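Aminotransferase, class III (Deinococcus radiodurans, PDB 3I4J) probably acts as a pyridoxal-phosphate-dependent transaminase of class III, passing an amino group from a donor to a carbonyl acceptor. Local coordinates at residues Ala331-Leu336 and Ala419-Ala424; Lys323-Gln328 and Ala412-Leu417; Ala327-Gly332 and Thr349-Gly354; Glu197-Ala202 and Ala206-Pro211. The protein carries 1 engineered substitution. All blocks are in the same frame, centred on the assembly; numbering follows the deposited sequence.

Contact 1 of 4, residues Ala331-Leu336 and Ala419-Ala424; sequences AGLQAL and ALLAGA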
loop_
_atom_site.group_PDB
_atom_site.type_symbol
_atom_site.label_atom_id
_atom_site.label_comp_id
_atom_site.label_asym_id
_atom_site.label_seq_id
_atom_site.Cartn_x
_atom_site.Cartn_y
_atom_site.Cartn_z
ATOM N N ALA C 331 11.131 33.543 -2.714
ATOM C CA ALA C 331 11.790 34.839 -2.584
ATOM C C ALA C 331 12.732 34.806 -1.387
ATOM O O ALA C 331 13.825 35.373 -1.426
ATOM C CB ALA C 331 10.749 35.943 -2.410
ATOM N N GLY C 332 12.301 34.129 -0.325
ATOM C CA GLY C 332 13.117 34.023 0.869
ATOM C C GLY C 332 14.383 33.221 0.640
ATOM O O GLY C 332 15.454 33.577 1.139
ATOM N N LEU C 333 14.269 32.131 -0.112
ATOM C CA LEU C 333 15.428 31.294 -0.408
ATOM C C LEU C 333 16.406 32.061 -1.295
ATOM O O LEU C 333 17.624 31.937 -1.148
ATOM C CB LEU C 333 14.989 30.007 -1.109
ATOM C CG LEU C 333 14.063 29.065 -0.327
ATOM C CD1 LEU C 333 13.614 27.926 -1.240
ATOM C CD2 LEU C 333 14.789 28.522 0.901
ATOM N N GLN C 334 15.871 32.851 -2.222
ATOM C CA GLN C 334 16.717 33.632 -3.114
ATOM C C GLN C 334 17.443 34.707 -2.304
ATOM O O GLN C 334 18.600 35.028 -2.575
ATOM C CB GLN C 334 15.870 34.256 -4.236
ATOM C CG GLN C 334 15.179 33.205 -5.119
ATOM C CD GLN C 334 14.214 33.797 -6.140
ATOM O OE1 GLN C 334 13.470 34.728 -5.841
ATOM N NE2 GLN C 334 14.212 33.238 -7.347
ATOM N N ALA C 335 16.767 35.243 -1.293
ATOM C CA ALA C 335 17.361 36.268 -0.443
ATOM C C ALA C 335 18.504 35.684 0.389
ATOM O O ALA C 335 19.484 36.371 0.683
ATOM C CB ALA C 335 16.300 36.869 0.467
ATOM N N LEU C 336 18.380 34.414 0.762
ATOM C CA LEU C 336 19.410 33.751 1.559
ATOM C C LEU C 336 20.701 33.476 0.789
ATOM O O LEU C 336 21.760 33.324 1.395
ATOM C CB LEU C 336 18.875 32.435 2.137
ATOM C CG LEU C 336 17.919 32.531 3.329
ATOM C CD1 LEU C 336 17.346 31.158 3.646
ATOM C CD2 LEU C 336 18.661 33.096 4.533
ATOM N N ALA C 419 13.741 31.409 8.811
ATOM C CA ALA C 419 14.640 31.740 9.913
ATOM C C ALA C 419 15.341 30.485 10.419
ATOM O O ALA C 419 16.540 30.500 10.706
ATOM C CB ALA C 419 13.860 32.398 11.045
ATOM N N LEU C 420 14.590 29.394 10.527
ATOM C CA LEU C 420 15.155 28.133 10.991
ATOM C C LEU C 420 16.181 27.610 9.991
ATOM O O LEU C 420 17.240 27.107 10.370
ATOM C CB LEU C 420 14.044 27.099 11.188
ATOM C CG LEU C 420 12.990 27.450 12.246
ATOM C CD1 LEU C 420 11.892 26.400 12.231
ATOM C CD2 LEU C 420 13.637 27.540 13.629
ATOM N N LEU C 421 15.863 27.728 8.707
ATOM C CA LEU C 421 16.761 27.261 7.663
ATOM C C LEU C 421 18.055 28.071 7.678
ATOM O O LEU C 421 19.142 27.518 7.528
ATOM C CB LEU C 421 16.092 27.379 6.291
ATOM C CG LEU C 421 16.893 26.781 5.137
ATOM C CD1 LEU C 421 16.999 25.275 5.326
ATOM C CD2 LEU C 421 16.212 27.100 3.810
ATOM N N ALA C 422 17.927 29.383 7.863
ATOM C CA ALA C 422 19.088 30.266 7.906
ATOM C C ALA C 422 20.002 29.841 9.052
ATOM O O ALA C 422 21.225 29.874 8.930
ATOM C CB ALA C 422 18.641 31.711 8.090
ATOM N N GLY C 423 19.400 29.429 10.163
ATOM C CA GLY C 423 20.186 28.987 11.300
ATOM C C GLY C 423 20.960 27.722 10.989
ATOM O O GLY C 423 22.127 27.589 11.365
ATOM N N ALA C 424 20.306 26.786 10.303
ATOM C CA ALA C 424 20.932 25.523 9.927
ATOM C C ALA C 424 22.094 25.782 8.974
ATOM O O ALA C 424 23.167 25.189 9.109
ATOM C CB ALA C 424 19.905 24.604 9.262
#
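L421 is the first residue of 419-424 to reach across, and it meets L333 and L336 of the companion helix together. Its CG stands anti to the backbone N (chi1 -174°), which sends the isobutyl group out over the gap, and the branch CD2 does the touching. The CD2 methyl of L421 approaches the CD2 methyl of L333 to 3.5 Å, a close methyl-to-methyl meeting in which the two side chains cross at about a right angle. The same CD2 of L421 lies 4.2 Å from CD1 of L336, one turn further along, so one methyl touches two leucines of the facing helix. L333 first leaves its helix obliquely to the partner, and only its far end turns in to complete the meeting. Next comes A422, whose short CB receives CD2 of L336 at 3.8 Å. L336 thus divides its two branches, CD1 going to L421 and CD2 to A422. The backbones are closer at the small alanine, with the CA atoms of L336 and A422 7.2 Å apart, against 9.1 Å for L333 and L421. The helix segments run in the same general direction, crossing at -28° with 11.0 Å between their axes. On the inner side L421 and L333 also rest on L403 of strand 400-403, so the pair spans the angle between two helices and a sheet. The chemistry is entirely aliphatic: three leucines and an alanine meet by van der Waals contact alone, so the fit rests on shape and burial, with no polar bond between the two segments to set the register.

Contact 2 of 4, residues Lys323-Gln328 and Ala412-Leu417; sequences KERGAQ and AEVDGL. Engineered in segment 412-417: G416 (natural residue Glu).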
loop_
_atom_site.group_PDB
_atom_site.type_symbol
_atom_site.label_atom_id
_atom_site.label_comp_id
_atom_site.label_asym_id
_atom_site.label_seq_id
_atom_site.Cartn_x
_atom_site.Cartn_y
_atom_site.Cartn_z
ATOM N N LYS C 323 0.318 29.050 -4.372
ATOM C CA LYS C 323 0.908 30.030 -5.278
ATOM C C LYS C 323 1.506 31.195 -4.494
ATOM O O LYS C 323 2.664 31.565 -4.692
ATOM C CB LYS C 323 -0.156 30.568 -6.243
ATOM C CG LYS C 323 -0.775 29.515 -7.147
ATOM C CD LYS C 323 -1.857 30.110 -8.044
ATOM C CE LYS C 323 -1.281 31.123 -9.022
ATOM N NZ LYS C 323 -0.271 30.506 -9.935
ATOM N N GLU C 324 0.704 31.762 -3.600
ATOM C CA GLU C 324 1.119 32.902 -2.788
ATOM C C GLU C 324 2.254 32.562 -1.816
ATOM O O GLU C 324 3.283 33.237 -1.784
ATOM C CB GLU C 324 -0.090 33.441 -2.017
ATOM C CG GLU C 324 0.161 34.729 -1.253
ATOM C CD GLU C 324 -1.108 35.291 -0.640
ATOM O OE1 GLU C 324 -2.089 35.483 -1.390
ATOM O OE2 GLU C 324 -1.128 35.546 0.586
ATOM N N ARG C 325 2.063 31.514 -1.026
ATOM C CA ARG C 325 3.073 31.101 -0.059
ATOM C C ARG C 325 4.328 30.576 -0.759
ATOM O O ARG C 325 5.445 30.745 -0.259
ATOM C CB ARG C 325 2.488 30.032 0.866
ATOM C CG ARG C 325 1.297 30.509 1.695
ATOM C CD ARG C 325 1.740 31.375 2.869
ATOM N NE ARG C 325 2.236 32.687 2.462
ATOM C CZ ARG C 325 1.459 33.686 2.053
ATOM N NH1 ARG C 325 0.144 33.526 1.997
ATOM N NH2 ARG C 325 1.999 34.846 1.702
ATOM N N GLY C 326 4.137 29.939 -1.914
ATOM C CA GLY C 326 5.263 29.416 -2.671
ATOM C C GLY C 326 6.140 30.551 -3.165
ATOM O O GLY C 326 7.370 30.470 -3.121
ATOM N N ALA C 327 5.504 31.620 -3.637
ATOM C CA ALA C 327 6.236 32.787 -4.121
ATOM C C ALA C 327 7.026 33.410 -2.969
ATOM O O ALA C 327 8.198 33.768 -3.120
ATOM C CB ALA C 327 5.260 33.812 -4.710
ATOM N N GLN C 328 6.383 33.525 -1.813
ATOM C CA GLN C 328 7.028 34.094 -0.635
ATOM C C GLN C 328 8.237 33.266 -0.207
ATOM O O GLN C 328 9.310 33.805 0.053
ATOM C CB GLN C 328 6.037 34.174 0.534
ATOM C CG GLN C 328 6.680 34.625 1.840
ATOM C CD GLN C 328 5.754 34.497 3.031
ATOM O OE1 GLN C 328 4.692 33.877 2.947
ATOM N NE2 GLN C 328 6.160 35.071 4.156
ATOM N N ALA C 412 3.411 34.116 8.199
ATOM C CA ALA C 412 4.299 34.213 9.348
ATOM C C ALA C 412 5.090 32.921 9.519
ATOM O O ALA C 412 6.279 32.947 9.844
ATOM C CB ALA C 412 3.496 34.513 10.612
ATOM N N GLU C 413 4.426 31.788 9.296
ATOM C CA GLU C 413 5.088 30.494 9.429
ATOM C C GLU C 413 6.127 30.286 8.320
ATOM O O GLU C 413 7.132 29.608 8.528
ATOM C CB GLU C 413 4.039 29.371 9.440
ATOM C CG GLU C 413 3.039 29.532 10.594
ATOM C CD GLU C 413 1.929 28.498 10.602
ATOM O OE1 GLU C 413 1.510 28.047 9.512
ATOM O OE2 GLU C 413 1.456 28.151 11.709
ATOM N N VAL C 414 5.899 30.875 7.147
ATOM C CA VAL C 414 6.874 30.758 6.066
ATOM C C VAL C 414 8.142 31.505 6.504
ATOM O O VAL C 414 9.260 31.039 6.284
ATOM C CB VAL C 414 6.348 31.362 4.732
ATOM C CG1 VAL C 414 7.498 31.519 3.737
ATOM C CG2 VAL C 414 5.291 30.455 4.129
ATOM N N ASP C 415 7.970 32.660 7.141
ATOM C CA ASP C 415 9.129 33.415 7.605
ATOM C C ASP C 415 9.857 32.646 8.704
ATOM O O ASP C 415 11.084 32.677 8.782
ATOM C CB ASP C 415 8.717 34.801 8.114
ATOM C CG ASP C 415 8.322 35.739 6.990
ATOM O OD1 ASP C 415 8.963 35.686 5.919
ATOM O OD2 ASP C 415 7.381 36.535 7.178
ATOM N N GLY C 416 9.098 31.950 9.547
ATOM C CA GLY C 416 9.709 31.170 10.611
ATOM C C GLY C 416 10.535 30.033 10.036
ATOM O O GLY C 416 11.624 29.721 10.520
ATOM N N LEU C 417 10.007 29.406 8.994
ATOM C CA LEU C 417 10.705 28.310 8.330
ATOM C C LEU C 417 12.032 28.840 7.786
ATOM O O LEU C 417 13.080 28.220 7.959
ATOM C CB LEU C 417 9.835 27.758 7.194
ATOM C CG LEU C 417 10.334 26.583 6.349
ATOM C CD1 LEU C 417 9.157 25.995 5.575
ATOM C CD2 LEU C 417 11.426 27.040 5.398
HETATM O O HOH W 1 8.561 36.938 3.628
#
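Q328 and V414 carry most of the van der Waals contact, their side chains coming from opposite directions, with the aliphatic part and the amide of Q328 both lying on the valine. The Q328 chain, extended with CG anti to the backbone N (chi1 174°), lays its carbon CD 3.5 Å from CG1 of V414, while its oxygen OE1 lies 3.5 Å from CB of V414. The other valine branch, CG2, meets CD of R325 at 3.9 Å and lies at the edge of the guanidinium group, near its plane. Hydrogen bonds then fix the amide. On its own helix, R325 NE donates to Q328 OE1 at 2.8 Å, nearly along the C=O axis, with R325 NH2 adding a weak bond to the same oxygen. Across the gap, Q328 NE2 makes a weak bond of 3.4 Å to OD1 of D415, the amide and carboxylate planes standing 79° apart. A water bridges the same two groups, accepting from NE2 of Q328 and donating to OD1 of D415, the latter at 2.6 Å. NE2 also binds the backbone oxygen of A411. With an alanine in place of Q328, R325 NE would probably lose its acceptor, and D415 and the A411 carbonyl their shared donor. The charged element is the salt bridge from R325 NH1 to E324 OE2 at 2.8 Å, in the guanidinium plane, which together with Q328 is likely to hold the bent arginine in place. The contact lies where helix 318-339 runs beside the start of helix 411-428: V414 continues inward to L329 of the first helix, and E413 OE1 bonds T410 N just ahead of the second.

Contact 3 of 4, residues Ala327-Gly332 and Thr349-Gly354; sequences AQLLAG and TGLLLG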
loop_
_atom_site.group_PDB
_atom_site.type_symbol
_atom_site.label_atom_id
_atom_site.label_comp_id
_atom_site.label_asym_id
_atom_site.label_seq_id
_atom_site.Cartn_x
_atom_site.Cartn_y
_atom_site.Cartn_z
ATOM N N ALA C 327 5.504 31.620 -3.637
ATOM C CA ALA C 327 6.236 32.787 -4.121
ATOM C C ALA C 327 7.026 33.410 -2.969
ATOM O O ALA C 327 8.198 33.768 -3.120
ATOM C CB ALA C 327 5.260 33.812 -4.710
ATOM N N GLN C 328 6.383 33.525 -1.813
ATOM C CA GLN C 328 7.028 34.094 -0.635
ATOM C C GLN C 328 8.237 33.266 -0.207
ATOM O O GLN C 328 9.310 33.805 0.053
ATOM C CB GLN C 328 6.037 34.174 0.534
ATOM C CG GLN C 328 6.680 34.625 1.840
ATOM C CD GLN C 328 5.754 34.497 3.031
ATOM O OE1 GLN C 328 4.692 33.877 2.947
ATOM N NE2 GLN C 328 6.160 35.071 4.156
ATOM N N LEU C 329 8.063 31.951 -0.131
ATOM C CA LEU C 329 9.162 31.087 0.284
ATOM C C LEU C 329 10.309 31.119 -0.728
ATOM O O LEU C 329 11.474 31.184 -0.342
ATOM C CB LEU C 329 8.651 29.656 0.498
ATOM C CG LEU C 329 9.597 28.607 1.102
ATOM C CD1 LEU C 329 10.370 29.189 2.279
ATOM C CD2 LEU C 329 8.767 27.405 1.553
ATOM N N LEU C 330 9.986 31.092 -2.016
ATOM C CA LEU C 330 11.022 31.133 -3.047
ATOM C C LEU C 330 11.827 32.428 -2.930
ATOM O O LEU C 330 13.052 32.415 -3.028
ATOM C CB LEU C 330 10.401 31.045 -4.448
ATOM C CG LEU C 330 11.382 31.237 -5.614
ATOM C CD1 LEU C 330 12.507 30.209 -5.528
ATOM C CD2 LEU C 330 10.632 31.106 -6.939
ATOM N N ALA C 331 11.131 33.543 -2.714
ATOM C CA ALA C 331 11.790 34.839 -2.584
ATOM C C ALA C 331 12.732 34.806 -1.387
ATOM O O ALA C 331 13.825 35.373 -1.426
ATOM C CB ALA C 331 10.749 35.943 -2.410
ATOM N N GLY C 332 12.301 34.129 -0.325
ATOM C CA GLY C 332 13.117 34.023 0.869
ATOM C C GLY C 332 14.383 33.221 0.640
ATOM O O GLY C 332 15.454 33.577 1.139
ATOM N N THR C 349 8.194 25.881 -7.664
ATOM C CA THR C 349 6.962 25.955 -8.439
ATOM C C THR C 349 5.901 25.710 -7.371
ATOM O O THR C 349 5.769 24.595 -6.876
ATOM C CB THR C 349 6.876 24.846 -9.522
ATOM O OG1 THR C 349 7.977 24.964 -10.431
ATOM C CG2 THR C 349 5.594 24.993 -10.318
ATOM N N GLY C 350 5.161 26.751 -7.003
ATOM C CA GLY C 350 4.173 26.593 -5.950
ATOM C C GLY C 350 4.939 26.275 -4.672
ATOM O O GLY C 350 5.968 26.894 -4.402
ATOM N N LEU C 351 4.468 25.306 -3.891
ATOM C CA LEU C 351 5.161 24.949 -2.661
ATOM C C LEU C 351 6.033 23.700 -2.764
ATOM O O LEU C 351 6.138 22.911 -1.822
ATOM C CB LEU C 351 4.172 24.826 -1.495
ATOM C CG LEU C 351 3.838 26.165 -0.813
ATOM C CD1 LEU C 351 2.712 25.985 0.203
ATOM C CD2 LEU C 351 5.094 26.713 -0.135
ATOM N N LEU C 352 6.639 23.521 -3.933
ATOM C CA LEU C 352 7.580 22.433 -4.166
ATOM C C LEU C 352 8.842 23.211 -4.538
ATOM O O LEU C 352 8.927 23.790 -5.621
ATOM C CB LEU C 352 7.130 21.539 -5.324
ATOM C CG LEU C 352 8.125 20.446 -5.727
ATOM C CD1 LEU C 352 8.593 19.706 -4.492
ATOM C CD2 LEU C 352 7.475 19.483 -6.713
ATOM N N LEU C 353 9.809 23.253 -3.628
ATOM C CA LEU C 353 11.026 24.016 -3.875
ATOM C C LEU C 353 12.283 23.190 -3.678
ATOM O O LEU C 353 12.258 22.150 -3.024
ATOM C CB LEU C 353 11.073 25.240 -2.955
ATOM C CG LEU C 353 9.859 26.174 -2.982
ATOM C CD1 LEU C 353 8.867 25.776 -1.887
ATOM C CD2 LEU C 353 10.319 27.609 -2.782
ATOM N N GLY C 354 13.388 23.669 -4.243
ATOM C CA GLY C 354 14.639 22.951 -4.112
ATOM C C GLY C 354 15.829 23.876 -3.982
ATOM O O GLY C 354 15.829 24.993 -4.505
#
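L329 faces L351 and L353, and its side chain is the simplest guide to how this helix rests on the hairpin. From CB, directed toward the hairpin, the chain runs to CG anti to the backbone N (chi1 -173°), placing the branch point 4.1 Å from CD2 of L353. At the tip the branches part. CD2 continues to the hairpin, approaching CD1 of L353 at 3.8 Å and CD2 of L351 at 4.1 Å; the L329 side chain as a whole crosses that of L351 at about a right angle and that of L353 at a slant. CD1 turns instead to L417 of helix 411-428, so one leucine touches sheet and second helix together. L353 answers with both its methyls. While CD1 meets L329, CD2 is pressed to the helix backbone, 3.6 Å from the N of L330 and 3.8 Å from its CB. Trimming L329 to an alanine would probably open a gap between L351, L353 and L417, leaving their methyls without a common neighbour. Ahead of the strand, T349 to L352 form a type II' turn with G350 at its first corner, closed by T349 N to L352 O at 3.0 Å and by L352 N to T349 O at 3.3 Å. The turn is tied outward too, for L351 O accepts from NH2 of R239. A helix followed by a tight two-residue beta-hairpin, with L351 and L353 turned to the helix, is a layered alpha/beta packing, here forming part of the C-terminal small domain expected of a fold-type I aminotransferase.

Contact 4 of 4, residues Glu197-Ala202 and Ala206-Pro211; sequences EPVVGA and ALAPAP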
loop_
_atom_site.group_PDB
_atom_site.type_symbol
_atom_site.label_atom_id
_atom_site.label_comp_id
_atom_site.label_asym_id
_atom_site.label_seq_id
_atom_site.Cartn_x
_atom_site.Cartn_y
_atom_site.Cartn_z
ATOM N N GLU C 197 7.510 13.398 -14.425
ATOM C CA GLU C 197 6.993 14.212 -13.328
ATOM C C GLU C 197 7.003 15.607 -13.948
ATOM O O GLU C 197 8.040 16.047 -14.433
ATOM C CB GLU C 197 7.960 14.242 -12.144
ATOM C CG GLU C 197 8.247 12.923 -11.460
ATOM C CD GLU C 197 9.371 13.057 -10.444
ATOM O OE1 GLU C 197 10.555 13.036 -10.848
ATOM O OE2 GLU C 197 9.069 13.205 -9.247
ATOM N N PRO C 198 5.867 16.320 -13.939
ATOM C CA PRO C 198 5.881 17.663 -14.535
ATOM C C PRO C 198 6.987 18.515 -13.905
ATOM O O PRO C 198 7.738 19.209 -14.598
ATOM C CB PRO C 198 4.481 18.188 -14.228
ATOM C CG PRO C 198 3.644 16.935 -14.277
ATOM C CD PRO C 198 4.512 15.947 -13.501
ATOM N N VAL C 199 7.064 18.462 -12.580
ATOM C CA VAL C 199 8.088 19.167 -11.819
ATOM C C VAL C 199 8.753 18.027 -11.061
ATOM O O VAL C 199 8.073 17.255 -10.385
ATOM C CB VAL C 199 7.471 20.180 -10.828
ATOM C CG1 VAL C 199 8.556 20.784 -9.949
ATOM C CG2 VAL C 199 6.756 21.283 -11.600
ATOM N N VAL C 200 10.068 17.907 -11.203
ATOM C CA VAL C 200 10.819 16.830 -10.567
ATOM C C VAL C 200 10.864 16.911 -9.047
ATOM O O VAL C 200 10.912 17.996 -8.466
ATOM C CB VAL C 200 12.262 16.770 -11.121
ATOM C CG1 VAL C 200 13.046 15.649 -10.447
ATOM C CG2 VAL C 200 12.220 16.547 -12.630
ATOM N N GLY C 201 10.852 15.742 -8.414
ATOM C CA GLY C 201 10.890 15.673 -6.967
ATOM C C GLY C 201 12.284 15.481 -6.402
ATOM O O GLY C 201 13.226 16.173 -6.784
ATOM N N ALA C 202 12.409 14.521 -5.490
ATOM C CA ALA C 202 13.670 14.215 -4.821
ATOM C C ALA C 202 14.898 14.051 -5.716
ATOM O O ALA C 202 15.975 14.537 -5.377
ATOM C CB ALA C 202 13.493 12.967 -3.960
ATOM N N ALA C 206 12.863 19.952 -7.318
ATOM C CA ALA C 206 12.031 20.943 -7.987
ATOM C C ALA C 206 12.449 21.404 -9.376
ATOM O O ALA C 206 12.091 22.507 -9.793
ATOM C CB ALA C 206 11.862 22.157 -7.076
ATOM N N LEU C 207 13.196 20.575 -10.092
ATOM C CA LEU C 207 13.603 20.939 -11.448
ATOM C C LEU C 207 12.344 21.020 -12.306
ATOM O O LEU C 207 11.541 20.088 -12.331
ATOM C CB LEU C 207 14.548 19.888 -12.030
ATOM C CG LEU C 207 14.965 20.167 -13.479
ATOM C CD1 LEU C 207 15.768 21.461 -13.521
ATOM C CD2 LEU C 207 15.790 19.008 -14.022
ATOM N N ALA C 208 12.173 22.138 -13.006
ATOM C CA ALA C 208 11.007 22.327 -13.855
ATOM C C ALA C 208 11.419 22.816 -15.236
ATOM O O ALA C 208 12.278 23.687 -15.363
ATOM C CB ALA C 208 10.050 23.328 -13.221
ATOM N N PRO C 209 10.821 22.241 -16.288
ATOM C CA PRO C 209 11.123 22.623 -17.670
ATOM C C PRO C 209 10.650 24.053 -17.926
ATOM O O PRO C 209 9.862 24.606 -17.153
ATOM C CB PRO C 209 10.333 21.604 -18.490
ATOM C CG PRO C 209 10.278 20.404 -17.572
ATOM C CD PRO C 209 9.958 21.049 -16.255
ATOM N N ALA C 210 11.136 24.647 -19.009
ATOM C CA ALA C 210 10.764 26.007 -19.366
ATOM C C ALA C 210 9.383 26.030 -20.007
ATOM O O ALA C 210 8.852 24.988 -20.413
ATOM C CB ALA C 210 11.791 26.585 -20.335
ATOM N N PRO C 211 8.772 27.219 -20.096
ATOM C CA PRO C 211 7.450 27.307 -20.712
ATOM C C PRO C 211 7.524 26.712 -22.116
ATOM O O PRO C 211 8.578 26.767 -22.763
ATOM C CB PRO C 211 7.179 28.810 -20.724
ATOM C CG PRO C 211 7.869 29.272 -19.470
ATOM C CD PRO C 211 9.185 28.522 -19.542
#
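V200 holds CG1 anti to its backbone N (chi1 180°) and L207 holds CG the same way; the two side chains lie side by side and point in the same direction, with CB of V200 4.0 Å from CB of L207. The other branch of V200, CG2, falls beside its own backbone N and rests 3.6 Å from the O of L207. That oxygen is the main acceptor of the contact: V200 N reaches it at 2.9 Å, in the carbonyl plane and fairly straight at 163°. A206 has a positive phi (61°), and its N lies 3.0 Å from V200 O, a weak bond supplemented by a CA-H...O contact from A206 CA to the same oxygen. Further along, V199 CG2 meets CB of A208 at 4.2 Å. P198 O then abuts CD of P209 at 3.3 Å; this oxygen finds its hydrogen bond at Y214 OH instead. The two segments run nearly antiparallel without forming regular strands. Chemically, one sound backbone bond and one weak one join them, with V199 on A208 and V200 on L207 packed alongside, and P209, which has no N-H to offer P198 O, probably stops the pairing from extending.

How the contacts relate
Following the chain from its N terminus, contact 4 comes first, closing a short loop between strand 191-196 of the seven-stranded sheet and helix 213-224. The other three open together on helix 318-339. Contact 3 closes the nearest excursion, from that helix to the hairpin of strands 343-349 and 352-357, and shares residues with both contact 1 and contact 2. Those two reach on to helix 411-428 in the same order along both helices, so their segments alternate and the closures cross. Contacts 1 and 2 lie 11 Å apart, centre to centre. Contact 3 touches contact 4 where L352 meets V199 and A206 packs on the backbone of 352-354, joining the small C-terminal sheet to the large one's loop.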